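Local coordinates for protein glucokinase (Leishmania braziliensis MHOM/BR/75/M2904, PDB 6EDI) that probably phosphorylates D-glucose at the expense of ATP, as a dimeric glucokinase of the ASKHA superfamily captured in an open conformation, at residues A232-C235 with G236-S239; A244-D247 with S248-V251; P300-S303 with A304-A308; A321-D324 with R325-N329. All coordinates share one frame; numbering follows the deposited sequence.

All four contacts are local and follow one another in series, so none nests in or crosses another. Contact 1 closes the 3-10 turns that follow strand 227-233, outermost in its sheet within its own chain. Contact 2 closes a turn near the start of helix 245-259, about 22 Å from contact 1 between centres. Contact 3 turns the chain from a loop into helix 304-313, and contact 4 lies within the long helix 317-341. Two pairs touch: Tyr250 CE1 lies 3.5 Å from Arg325 CD, joining contacts 2 and 4, and Val307 CG1 lies 4.1 Å from Ala322 CB, joining contacts 3 and 4. Contacts 1 and 2 both touch the second subunit.

Contact 1 (A232-C235 with G236-S239); sequences ALEC and GSLS
Two overlapping 3-10 turns carry the chain out of strand 227-233, the outermost of its sheet within its own chain, and here Glu234 and Cys235 meet Ser237 and Leu238. Ser237 N donates to Glu234 O at 3.0 Å, and Leu238 N donates to Cys235 O at 3.1 Å. Each bond spans three residues, the evidence for 3-10 winding, and the N-H...O angle is 161° at Cys235 O. Carbon packs against the same oxygens: Ser237 CB is 3.4 Å from Glu234 O, and Leu238 CB is 3.3 Å from Cys235 O. The CG of Leu238 lies roughly opposite its own amide nitrogen (chi1 154°), where the side chain touches Trp275 and Glu336 of helix 317-341. Ser216 OG bonds to Cys235 N, tying the turn to strand 214-222. At the subunit boundary, Ala232 O receives Arg204 NH2 of the second subunit, and Ser239 OG pairs with Glu336 OE2 of that subunit. Each of the carbonyls of Glu234 and of the buried Cys235 thus receives an amide from within the turn, while polar groups at both ends of the segment reach across the dimer.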
# COMPACT_ATOMS: atom_id res chain seq x y z
N ALA A 232 7.51 0.92 0.80
CA ALA A 232 7.77 1.87 1.89
C ALA A 232 6.46 2.62 2.19
O ALA A 232 5.74 2.97 1.26
CB ALA A 232 8.85 2.86 1.46
N LEU A 233 6.18 2.88 3.47
CA LEU A 233 4.92 3.53 3.86
C LEU A 233 5.11 4.62 4.93
O LEU A 233 6.16 4.69 5.57
CB LEU A 233 3.93 2.49 4.38
CG LEU A 233 3.45 1.40 3.43
CD1 LEU A 233 2.61 0.39 4.18
CD2 LEU A 233 2.64 2.01 2.30
N GLU A 234 4.08 5.43 5.14
CA GLU A 234 4.05 6.39 6.25
C GLU A 234 2.80 6.23 7.12
O GLU A 234 2.13 7.21 7.45
CB GLU A 234 4.16 7.84 5.75
CG GLU A 234 5.35 8.13 4.83
CD GLU A 234 6.70 7.96 5.53
OE1 GLU A 234 6.76 7.97 6.79
OE2 GLU A 234 7.71 7.83 4.82
N CYS A 235 2.50 5.00 7.51
CA CYS A 235 1.30 4.70 8.28
C CYS A 235 1.34 5.28 9.70
O CYS A 235 0.29 5.58 10.28
CB CYS A 235 1.05 3.18 8.32
SG CYS A 235 0.64 2.44 6.70
N GLY A 236 2.54 5.45 10.25
CA GLY A 236 2.67 6.11 11.54
C GLY A 236 2.16 7.54 11.48
O GLY A 236 1.82 8.13 12.52
N SER A 237 2.08 8.09 10.27
CA SER A 237 1.69 9.49 10.07
C SER A 237 0.23 9.64 9.69
O SER A 237 -0.25 10.74 9.37
CB SER A 237 2.58 10.16 9.02
OG SER A 237 3.93 10.21 9.45
N LEU A 238 -0.49 8.53 9.75
CA LEU A 238 -1.94 8.55 9.62
C LEU A 238 -2.53 9.16 10.91
O LEU A 238 -2.06 8.87 12.02
CB LEU A 238 -2.46 7.13 9.36
CG LEU A 238 -3.85 6.60 9.69
CD1 LEU A 238 -4.92 7.15 8.78
CD2 LEU A 238 -3.81 5.06 9.62
N SER A 239 -3.52 10.03 10.75
CA SER A 239 -4.24 10.59 11.91
C SER A 239 -4.84 9.51 12.79
O SER A 239 -5.32 8.50 12.29
CB SER A 239 -5.35 11.52 11.44
OG SER A 239 -4.85 12.51 10.58

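Contact 2 (A244-D247 with S248-V251); sequences ANED and SKYV
Lys249 carries its CG beside its own amide nitrogen (chi1 -67°), which folds the first part of the chain back over the preceding turn and sets CG 3.2 Å from Asn245 O. Tyr250 is turned otherwise: its CG is opposite the amide nitrogen (chi1 173°), and the ring continues away from residues 244-247. Helical winding itself places Tyr250 CB 3.4 Å from Asp247 O. Ser248 CB rests 3.4 Å from Ala244 C. Beneath these side chains runs a ladder of i to i+4 backbone bonds. Ser248 N donates to Ala244 O, Lys249 N to Asn245 O at 3.0 Å, Tyr250 N to Glu246 O, and Val251 N to Asp247 O at 3.1 Å. Val251 adds CG2 against Asp247 O at 3.5 Å.

The polar ends of Ser248 and Tyr250 find partners beyond the turn. Ser248 OG bonds to Trp242 NE1 of the second subunit, and Tyr250 OH to Asn287 OD1, while the Tyr250 ring meets Tyr290 edge-to-face. Glu246 OE2 and Lys249 NZ remain 5.4 Å apart, too far for a salt bridge, although the opposite charges may still attract weakly. Glu246 and Asp247 sit near the N-terminal end of helix 245-259, where negative charge would be expected to suit the helix dipole. The chemistry thus separates two roles: backbone bonds wind the turn, and side-chain bonds attach it to helix 281-292 and to the partner subunit.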
# COMPACT_ATOMS: atom_id res chain seq x y z
N ALA A 244 -14.71 8.43 21.29
CA ALA A 244 -15.48 9.23 22.23
C ALA A 244 -14.98 9.04 23.64
O ALA A 244 -14.07 8.24 23.89
CB ALA A 244 -16.95 8.86 22.15
N ASN A 245 -15.58 9.80 24.56
CA ASN A 245 -15.43 9.56 25.99
C ASN A 245 -13.97 9.58 26.48
O ASN A 245 -13.24 10.51 26.15
CB ASN A 245 -16.16 8.27 26.37
CG ASN A 245 -17.66 8.34 26.08
OD1 ASN A 245 -18.32 9.33 26.40
ND2 ASN A 245 -18.21 7.31 25.44
N GLU A 246 -13.55 8.58 27.25
CA GLU A 246 -12.20 8.58 27.83
C GLU A 246 -11.07 8.47 26.79
O GLU A 246 -10.03 9.13 26.89
CB GLU A 246 -12.06 7.50 28.91
CG GLU A 246 -12.88 7.76 30.19
CD GLU A 246 -12.31 8.89 31.06
OE1 GLU A 246 -11.30 8.66 31.76
OE2 GLU A 246 -12.87 10.01 31.04
N ASP A 247 -11.28 7.62 25.79
CA ASP A 247 -10.33 7.50 24.69
C ASP A 247 -10.16 8.85 23.98
O ASP A 247 -9.04 9.28 23.68
CB ASP A 247 -10.79 6.42 23.71
CG ASP A 247 -10.70 5.01 24.30
OD1 ASP A 247 -10.02 4.83 25.33
OD2 ASP A 247 -11.31 4.09 23.72
N SER A 248 -11.28 9.53 23.72
CA SER A 248 -11.22 10.84 23.06
C SER A 248 -10.53 11.91 23.92
O SER A 248 -9.83 12.78 23.39
CB SER A 248 -12.63 11.30 22.65
OG SER A 248 -12.59 12.54 21.99
N LYS A 249 -10.72 11.85 25.23
CA LYS A 249 -10.04 12.79 26.12
C LYS A 249 -8.53 12.65 25.96
O LYS A 249 -7.81 13.64 25.94
CB LYS A 249 -10.44 12.55 27.59
CG LYS A 249 -11.91 12.86 27.92
CD LYS A 249 -12.34 14.25 27.43
CE LYS A 249 -13.62 14.73 28.12
NZ LYS A 249 -13.40 15.18 29.53
N TYR A 250 -8.06 11.41 25.81
CA TYR A 250 -6.64 11.15 25.58
C TYR A 250 -6.14 11.71 24.26
O TYR A 250 -5.09 12.36 24.22
CB TYR A 250 -6.29 9.66 25.68
CG TYR A 250 -4.85 9.40 25.27
CD1 TYR A 250 -3.79 9.74 26.13
CD2 TYR A 250 -4.54 8.88 24.03
CE1 TYR A 250 -2.46 9.52 25.76
CE2 TYR A 250 -3.21 8.65 23.65
CZ TYR A 250 -2.19 8.97 24.52
OH TYR A 250 -0.89 8.75 24.12
N VAL A 251 -6.88 11.45 23.18
CA VAL A 251 -6.47 11.97 21.88
C VAL A 251 -6.43 13.48 21.94
O VAL A 251 -5.50 14.12 21.42
CB VAL A 251 -7.40 11.50 20.73
CG1 VAL A 251 -6.91 12.06 19.41
CG2 VAL A 251 -7.48 9.96 20.67

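Contact 3 (P300-S303 with A304-A308); sequences PLKS and APEVA
The backbone is extended at Ser303 (psi 164°) and helical from Ala304 onward, and an i to i+4 bond runs from Val307 N to Ser303 O at 3.0 Å (N-H...O angle 169°). Ser303 is the N-cap of helix 304-313, and Glu306 folds back to it. Glu306 OE2 accepts two bonds: Ser303 N, at 2.9 Å, arrives from above the carboxylate plane, and Ser303 OG, at 2.7 Å, comes on the anti side close to the plane. Ser303 holds OG between its amide nitrogen and its carbonyl carbon (chi1 60°), which turns the hydroxyl to the glutamate. The glutamate-to-amide bond is one half of a capping box; the reciprocal half, from Glu306 N to the serine side chain, is absent. Separately, Ala304 N bonds to Glu285 OE2 of helix 281-292. Lys302 crosses Glu306 at about a right angle, its CG 3.3 Å from Glu306 OE1, and its CB packs 3.8 Å from Val307 CG2. Lys302 NZ is 5.9 Å from Glu306 OE1 and makes a weak hydrogen bond to Tyr288 OH. Gripped twice through one oxygen, the carboxylate fixes the Ser303 hydroxyl and amide together, and its charge probably favours this helix start.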
# COMPACT_ATOMS: atom_id res chain seq x y z
N PRO A 300 6.85 15.54 31.09
CA PRO A 300 6.88 14.10 31.35
C PRO A 300 7.84 13.70 32.48
O PRO A 300 7.57 12.73 33.20
CB PRO A 300 7.40 13.52 30.02
CG PRO A 300 7.25 14.63 29.01
CD PRO A 300 7.45 15.88 29.79
N LEU A 301 8.92 14.46 32.63
CA LEU A 301 10.04 14.08 33.49
C LEU A 301 10.69 12.77 33.02
O LEU A 301 11.70 12.80 32.32
CB LEU A 301 9.63 13.98 34.97
CG LEU A 301 10.79 14.11 35.96
CD1 LEU A 301 11.59 15.36 35.62
CD2 LEU A 301 10.28 14.15 37.41
N LYS A 302 10.11 11.64 33.41
CA LYS A 302 10.69 10.34 33.09
C LYS A 302 10.84 10.12 31.58
O LYS A 302 9.90 10.36 30.81
CB LYS A 302 9.86 9.21 33.69
CG LYS A 302 10.35 8.68 35.03
CD LYS A 302 10.31 9.72 36.12
CE LYS A 302 10.30 9.08 37.50
NZ LYS A 302 9.11 9.52 38.29
N SER A 303 12.01 9.66 31.16
CA SER A 303 12.24 9.33 29.76
C SER A 303 11.63 7.98 29.43
O SER A 303 11.28 7.20 30.33
CB SER A 303 13.73 9.34 29.43
OG SER A 303 14.43 8.40 30.21
N ALA A 304 11.47 7.70 28.14
CA ALA A 304 10.89 6.44 27.71
C ALA A 304 11.62 5.19 28.24
O ALA A 304 10.96 4.23 28.69
CB ALA A 304 10.75 6.41 26.20
N PRO A 305 12.97 5.18 28.19
CA PRO A 305 13.69 4.05 28.80
C PRO A 305 13.25 3.80 30.23
O PRO A 305 12.98 2.66 30.61
CB PRO A 305 15.14 4.53 28.81
CG PRO A 305 15.25 5.45 27.66
CD PRO A 305 13.91 6.12 27.53
N GLU A 306 13.14 4.88 31.00
CA GLU A 306 12.84 4.79 32.43
C GLU A 306 11.45 4.22 32.68
O GLU A 306 11.28 3.32 33.51
CB GLU A 306 12.91 6.16 33.09
CG GLU A 306 14.21 6.93 32.95
CD GLU A 306 14.07 8.35 33.47
OE1 GLU A 306 13.62 8.52 34.63
OE2 GLU A 306 14.40 9.30 32.73
N VAL A 307 10.46 4.77 31.98
CA VAL A 307 9.09 4.33 32.13
C VAL A 307 9.01 2.83 31.87
O VAL A 307 8.46 2.07 32.66
CB VAL A 307 8.13 5.11 31.19
CG1 VAL A 307 6.73 4.52 31.24
CG2 VAL A 307 8.10 6.59 31.57
N ALA A 308 9.61 2.40 30.76
CA ALA A 308 9.62 0.99 30.38
C ALA A 308 10.31 0.11 31.43
O ALA A 308 9.81 -0.97 31.76
CB ALA A 308 10.27 0.80 29.00

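Contact 4 (A321-D324 with R325-N329); sequences AAVD and RLYKN
Tyr327 lays one side of its ring along Val323: CG1 of the valine is 3.9 Å from Tyr327 CD2 and equally close to CE2, so the methyl spans that ring bond. The two side chains lie side by side and point the same way, as expected one turn apart on a helix. Tyr327 CD2 also approaches Val323 O at 3.6 Å, the oxygen that accepts the Tyr327 amide. On another flank, Asp324 and Lys328 approach obliquely. The aspartate CG is opposite its own nitrogen (chi1 -176°), which brings the carboxylate up to the lysine chain, and OD2 meets Lys328 CE at 3.2 Å. The lysine bends at its last torsion (chi4 -44°), and NZ stands 3.7 Å from Asp324 OD1, a long salt bridge. Its CG packs 3.2 Å from Asp324 O. The stronger partner of Asp324 OD1 is Tyr359 OH, a hydrogen bond; the lysine ammonium, at its long distance, probably adds a weaker attraction. Four i to i+4 bonds wind the turn, from Arg325 N to Ala321 O at 2.8 Å through Lys328 N to Asp324 O at 2.9 Å. Within the fold, this part of helix 317-341 packs against several other helices, while Ala321 is exposed and Asn329 meets loops. Ala322 and Leu326 pack on Leu284 of helix 281-292, Val323 on Ala311 of helix 304-313, and Tyr327 on Leu369 of helix 363-373, while Tyr327 OH bonds to Asn356 ND2 and its ring meets those of Tyr359 and Phe360 in helix 357-361.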
# COMPACT_ATOMS: atom_id res chain seq x y z
N ALA A 321 0.64 1.51 33.26
CA ALA A 321 -0.50 1.99 32.49
C ALA A 321 -0.01 2.69 31.22
O ALA A 321 -0.61 2.54 30.16
CB ALA A 321 -1.35 2.95 33.33
N ALA A 322 1.06 3.46 31.35
CA ALA A 322 1.62 4.20 30.22
C ALA A 322 2.09 3.26 29.12
O ALA A 322 1.91 3.55 27.93
CB ALA A 322 2.74 5.10 30.67
N VAL A 323 2.71 2.14 29.51
CA VAL A 323 3.12 1.11 28.55
C VAL A 323 1.91 0.43 27.94
O VAL A 323 1.87 0.19 26.72
CB VAL A 323 4.02 0.05 29.21
CG1 VAL A 323 4.22 -1.15 28.30
CG2 VAL A 323 5.35 0.65 29.54
N ASP A 324 0.93 0.10 28.78
CA ASP A 324 -0.29 -0.55 28.30
C ASP A 324 -0.99 0.32 27.27
O ASP A 324 -1.38 -0.17 26.21
CB ASP A 324 -1.22 -0.86 29.47
CG ASP A 324 -2.46 -1.63 29.05
OD1 ASP A 324 -2.35 -2.68 28.38
OD2 ASP A 324 -3.57 -1.17 29.40
N ARG A 325 -1.14 1.62 27.57
CA ARG A 325 -1.76 2.54 26.62
C ARG A 325 -0.94 2.65 25.33
O ARG A 325 -1.50 2.76 24.23
CB ARG A 325 -2.00 3.93 27.23
CG ARG A 325 -2.88 4.81 26.34
CD ARG A 325 -3.01 6.26 26.80
NE ARG A 325 -3.61 6.40 28.12
CZ ARG A 325 -4.91 6.36 28.37
NH1 ARG A 325 -5.78 6.17 27.39
NH2 ARG A 325 -5.34 6.50 29.61
N LEU A 326 0.38 2.61 25.48
CA LEU A 326 1.29 2.70 24.33
C LEU A 326 0.99 1.60 23.32
O LEU A 326 0.76 1.87 22.15
CB LEU A 326 2.76 2.59 24.78
CG LEU A 326 3.79 3.10 23.75
CD1 LEU A 326 3.79 4.63 23.70
CD2 LEU A 326 5.20 2.57 23.99
N TYR A 327 1.00 0.35 23.78
CA TYR A 327 0.74 -0.77 22.90
C TYR A 327 -0.73 -0.94 22.51
O TYR A 327 -1.04 -1.49 21.45
CB TYR A 327 1.32 -2.04 23.50
CG TYR A 327 2.82 -2.00 23.47
CD1 TYR A 327 3.49 -1.69 22.29
CD2 TYR A 327 3.57 -2.24 24.61
CE1 TYR A 327 4.87 -1.64 22.25
CE2 TYR A 327 4.95 -2.18 24.58
CZ TYR A 327 5.59 -1.88 23.39
OH TYR A 327 6.95 -1.83 23.34
N LYS A 328 -1.65 -0.47 23.35
CA LYS A 328 -3.05 -0.49 22.97
C LYS A 328 -3.24 0.37 21.72
O LYS A 328 -3.96 -0.01 20.80
CB LYS A 328 -3.94 -0.02 24.11
CG LYS A 328 -4.25 -1.11 25.15
CD LYS A 328 -5.46 -0.74 26.01
CE LYS A 328 -5.71 -1.76 27.12
NZ LYS A 328 -5.59 -3.16 26.62
N ASN A 329 -2.56 1.51 21.70
CA ASN A 329 -2.61 2.42 20.55
C ASN A 329 -1.75 2.01 19.35
O ASN A 329 -2.13 2.26 18.20
CB ASN A 329 -2.31 3.84 21.00
CG ASN A 329 -3.52 4.49 21.64
OD1 ASN A 329 -4.65 4.29 21.17
ND2 ASN A 329 -3.31 5.22 22.73